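Local coordinates for uroporphyrinogen III cosynthase (HemD) (Helicobacter pylori, PDB 3P9Z), which probably catalyses the cyclization of the linear tetrapyrrole hydroxymethylbilane to uroporphyrinogen III, a step of porphyrin and heme biosynthesis, at residues I22-C27 / Y142-K147. Sequence-based numbering, arbitrary orientation. Where two conformers were deposited one is given.
Sequences ILNEFC and YENKLK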
ATOM      1  N   ILE A  22     -13.590   3.259   2.522  1.00 25.54           N
ATOM      2  CA  ILE A  22     -12.450   2.476   3.009  1.00 25.00           C
ATOM      3  C   ILE A  22     -12.946   1.046   3.116  1.00 25.22           C
ATOM      4  O   ILE A  22     -13.557   0.644   4.125  1.00 24.43           O
ATOM      5  CB  ILE A  22     -11.910   2.996   4.377  1.00 25.85           C
ATOM      6  CG1 ILE A  22     -11.514   4.478   4.274  1.00 25.34           C
ATOM      7  CG2 ILE A  22     -10.705   2.113   4.899  1.00 24.40           C
ATOM      8  CD1 ILE A  22     -11.331   5.179   5.651  1.00 25.27           C
ATOM      9  N   LEU A  23     -12.690   0.276   2.064  1.00 24.39           N
ATOM     10  CA  LEU A  23     -13.287  -1.045   1.940  1.00 24.39           C
ATOM     11  C   LEU A  23     -12.350  -2.193   2.301  1.00 24.47           C
ATOM     12  O   LEU A  23     -12.767  -3.353   2.332  1.00 23.59           O
ATOM     13  CB  LEU A  23     -13.789  -1.238   0.520  1.00 24.37           C
ATOM     14  CG  LEU A  23     -14.712  -0.138  -0.012  1.00 24.16           C
ATOM     15  CD1 LEU A  23     -14.994  -0.414  -1.466  1.00 23.48           C
ATOM     16  CD2 LEU A  23     -15.986  -0.090   0.803  1.00 22.24           C
ATOM     17  N   ASN A  24     -11.081  -1.867   2.523  1.00 25.14           N
ATOM     18  CA  ASN A  24     -10.059  -2.862   2.851  1.00 25.80           C
ATOM     19  C   ASN A  24      -9.552  -2.563   4.240  1.00 26.32           C
ATOM     20  O   ASN A  24      -9.741  -1.454   4.737  1.00 26.48           O
ATOM     21  CB  ASN A  24      -8.904  -2.761   1.857  1.00 26.12           C
ATOM     22  CG  ASN A  24      -9.317  -3.142   0.469  1.00 26.71           C
ATOM     23  OD1 ASN A  24      -9.410  -2.291  -0.423  1.00 27.75           O
ATOM     24  ND2 ASN A  24      -9.611  -4.414   0.278  1.00 24.07           N
ATOM     25  N   GLU A  25      -8.898  -3.539   4.852  1.00 26.99           N
ATOM     26  CA  GLU A  25      -8.274  -3.343   6.151  1.00 28.52           C
ATOM     27  C   GLU A  25      -6.991  -4.172   6.253  1.00 28.85           C
ATOM     28  O   GLU A  25      -6.836  -5.189   5.590  1.00 29.07           O
ATOM     29  CB  GLU A  25      -9.254  -3.629   7.309  1.00 28.60           C
ATOM     30  CG  GLU A  25      -9.651  -5.093   7.475  1.00 31.46           C
ATOM     31  CD  GLU A  25     -10.876  -5.301   8.372  1.00 35.18           C
ATOM     32  OE1 GLU A  25     -11.178  -4.420   9.212  1.00 37.02           O
ATOM     33  OE2 GLU A  25     -11.538  -6.359   8.239  1.00 35.44           O
ATOM     34  N   PHE A  26      -6.063  -3.689   7.058  1.00 30.05           N
ATOM     35  CA  PHE A  26      -4.782  -4.341   7.234  1.00 31.79           C
ATOM     36  C   PHE A  26      -4.826  -5.260   8.419  1.00 32.29           C
ATOM     37  O   PHE A  26      -5.338  -4.912   9.473  1.00 33.35           O
ATOM     38  CB  PHE A  26      -3.654  -3.309   7.346  1.00 31.82           C
ATOM     39  CG  PHE A  26      -3.353  -2.634   6.049  1.00 32.87           C
ATOM     40  CD1 PHE A  26      -2.643  -3.297   5.060  1.00 33.01           C
ATOM     41  CD2 PHE A  26      -3.835  -1.356   5.788  1.00 33.48           C
ATOM     42  CE1 PHE A  26      -2.386  -2.681   3.826  1.00 34.21           C
ATOM     43  CE2 PHE A  26      -3.585  -0.738   4.567  1.00 32.85           C
ATOM     44  CZ  PHE A  26      -2.860  -1.402   3.588  1.00 33.54           C
ATOM     45  N   CYS A  27      -4.350  -6.468   8.205  1.00 33.03           N
ATOM     46  CA  CYS A  27      -4.256  -7.434   9.282  0.50 33.34           C
ATOM     47  C   CYS A  27      -2.782  -7.704   9.574  1.00 33.26           C
ATOM     48  O   CYS A  27      -1.972  -7.887   8.672  1.00 33.24           O
ATOM     49  CB  CYS A  27      -5.045  -8.701   8.951  0.50 33.19           C
ATOM     50  SG  CYS A  27      -6.820  -8.371   8.661  0.50 35.22           S
ATOM     51  N   TYR A 142       2.016  -8.592   7.245  1.00 26.17           N
ATOM     52  CA  TYR A 142       0.684  -8.001   7.089  1.00 27.36           C
ATOM     53  C   TYR A 142      -0.028  -8.491   5.842  1.00 28.44           C
ATOM     54  O   TYR A 142       0.597  -9.038   4.930  1.00 27.58           O
ATOM     55  CB  TYR A 142       0.720  -6.454   7.138  1.00 26.56           C
ATOM     56  CG  TYR A 142       1.161  -5.813   5.846  1.00 26.57           C
ATOM     57  CD1 TYR A 142       2.514  -5.661   5.559  1.00 25.69           C
ATOM     58  CD2 TYR A 142       0.231  -5.373   4.895  1.00 26.33           C
ATOM     59  CE1 TYR A 142       2.945  -5.090   4.375  1.00 24.97           C
ATOM     60  CE2 TYR A 142       0.664  -4.792   3.678  1.00 26.36           C
ATOM     61  CZ  TYR A 142       2.025  -4.652   3.446  1.00 25.43           C
ATOM     62  OH  TYR A 142       2.495  -4.097   2.281  1.00 28.05           O
ATOM     63  N   GLU A 143      -1.347  -8.286   5.837  1.00 30.21           N
ATOM     64  CA  GLU A 143      -2.185  -8.575   4.690  1.00 31.49           C
ATOM     65  C   GLU A 143      -3.222  -7.467   4.541  1.00 32.10           C
ATOM     66  O   GLU A 143      -3.785  -6.985   5.536  1.00 32.39           O
ATOM     67  CB  GLU A 143      -2.869  -9.927   4.863  1.00 31.77           C
ATOM     68  CG  GLU A 143      -3.564 -10.414   3.609  1.00 36.22           C
ATOM     69  CD  GLU A 143      -4.292 -11.734   3.798  1.00 41.28           C
ATOM     70  OE1 GLU A 143      -4.357 -12.243   4.937  1.00 42.76           O
ATOM     71  OE2 GLU A 143      -4.805 -12.267   2.791  1.00 45.17           O
ATOM     72  N   ASN A 144      -3.439  -7.042   3.299  1.00 32.44           N
ATOM     73  CA  ASN A 144      -4.460  -6.061   2.979  1.00 33.47           C
ATOM     74  C   ASN A 144      -5.677  -6.851   2.536  1.00 33.57           C
ATOM     75  O   ASN A 144      -5.653  -7.514   1.497  1.00 33.66           O
ATOM     76  CB  ASN A 144      -3.977  -5.104   1.880  1.00 34.17           C
ATOM     77  CG  ASN A 144      -5.000  -4.023   1.551  1.00 36.19           C
ATOM     78  OD1 ASN A 144      -5.774  -3.588   2.409  1.00 37.31           O
ATOM     79  ND2 ASN A 144      -4.997  -3.577   0.293  1.00 40.22           N
ATOM     80  N   LYS A 145      -6.725  -6.792   3.347  1.00 32.91           N
ATOM     81  CA  LYS A 145      -7.848  -7.712   3.254  1.00 33.31           C
ATOM     82  C   LYS A 145      -9.177  -6.966   3.066  1.00 31.83           C
ATOM     83  O   LYS A 145      -9.387  -5.903   3.659  1.00 30.94           O
ATOM     84  CB  LYS A 145      -7.920  -8.485   4.574  1.00 34.07           C
ATOM     85  CG  LYS A 145      -8.405  -9.895   4.465  1.00 37.99           C
ATOM     86  CD  LYS A 145      -8.069 -10.650   5.751  1.00 42.16           C
ATOM     87  CE  LYS A 145      -8.768 -12.001   5.802  1.00 44.38           C
ATOM     88  NZ  LYS A 145     -10.210 -11.832   6.149  1.00 46.69           N
ATOM     89  N   LEU A 146     -10.078  -7.562   2.288  1.00 30.96           N
ATOM     90  CA  LEU A 146     -11.436  -7.038   2.098  1.00 29.96           C
ATOM     91  C   LEU A 146     -12.226  -6.976   3.408  1.00 29.54           C
ATOM     92  O   LEU A 146     -12.296  -7.962   4.122  1.00 28.33           O
ATOM     93  CB  LEU A 146     -12.206  -7.904   1.091  1.00 29.76           C
ATOM     94  CG  LEU A 146     -13.642  -7.442   0.806  1.00 29.91           C
ATOM     95  CD1 LEU A 146     -13.635  -6.125   0.030  1.00 28.17           C
ATOM     96  CD2 LEU A 146     -14.468  -8.507   0.068  1.00 30.45           C
ATOM     97  N   LYS A 147     -12.828  -5.827   3.708  1.00 29.70           N
ATOM     98  CA  LYS A 147     -13.728  -5.720   4.871  1.00 30.98           C
ATOM     99  C   LYS A 147     -14.992  -6.555   4.681  1.00 31.63           C
ATOM    100  O   LYS A 147     -15.456  -6.761   3.555  1.00 31.12           O
ATOM    101  CB  LYS A 147     -14.152  -4.275   5.135  1.00 30.61           C
ATOM    102  CG  LYS A 147     -13.078  -3.385   5.664  1.00 30.76           C
ATOM    103  CD  LYS A 147     -13.648  -2.007   5.997  1.00 28.63           C
ATOM    104  CE  LYS A 147     -12.575  -1.128   6.593  1.00 29.43           C
ATOM    105  NZ  LYS A 147     -13.104   0.238   6.865  1.00 31.36           N
TER
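The side chain of K147 lies along the backbone of I22-N24. K147 CB and CG both pass L23 O, CG at 3.3 Å, while the backbone N of K147 donates a hydrogen bond to that same L23 O at 2.8 Å. CD then moves on to I22 O, and CE touches both I22 O and N24 O. With the chain extended beyond CG, K147 NZ donates a hydrogen bond to I22 O at 2.8 Å, from above the carbonyl plane, 36° out of it, and also touches I22 CG2.

Beyond this grip strand segments 24-27 and 142-146 run antiparallel, their N-to-C directions 149° apart. E25 and K145 exchange two backbone hydrogen bonds, as do C27 and E143, whose C27 N to E143 O bond is 2.8 Å long.

On the face carrying F26 and N144, the N144 amide stacks on the F26 ring with planes 22° apart, OD1 over one face toward the rim. Y142 CD2 meets F26 CD1 at 3.5 Å, the two rings oblique to each other.

The paired parts 24-27 and 142-146 of strands 19-28 and 135-146 belong to the two-stranded antiparallel connector between the two alpha/beta domains, as in the uroporphyrinogen-III synthase fold.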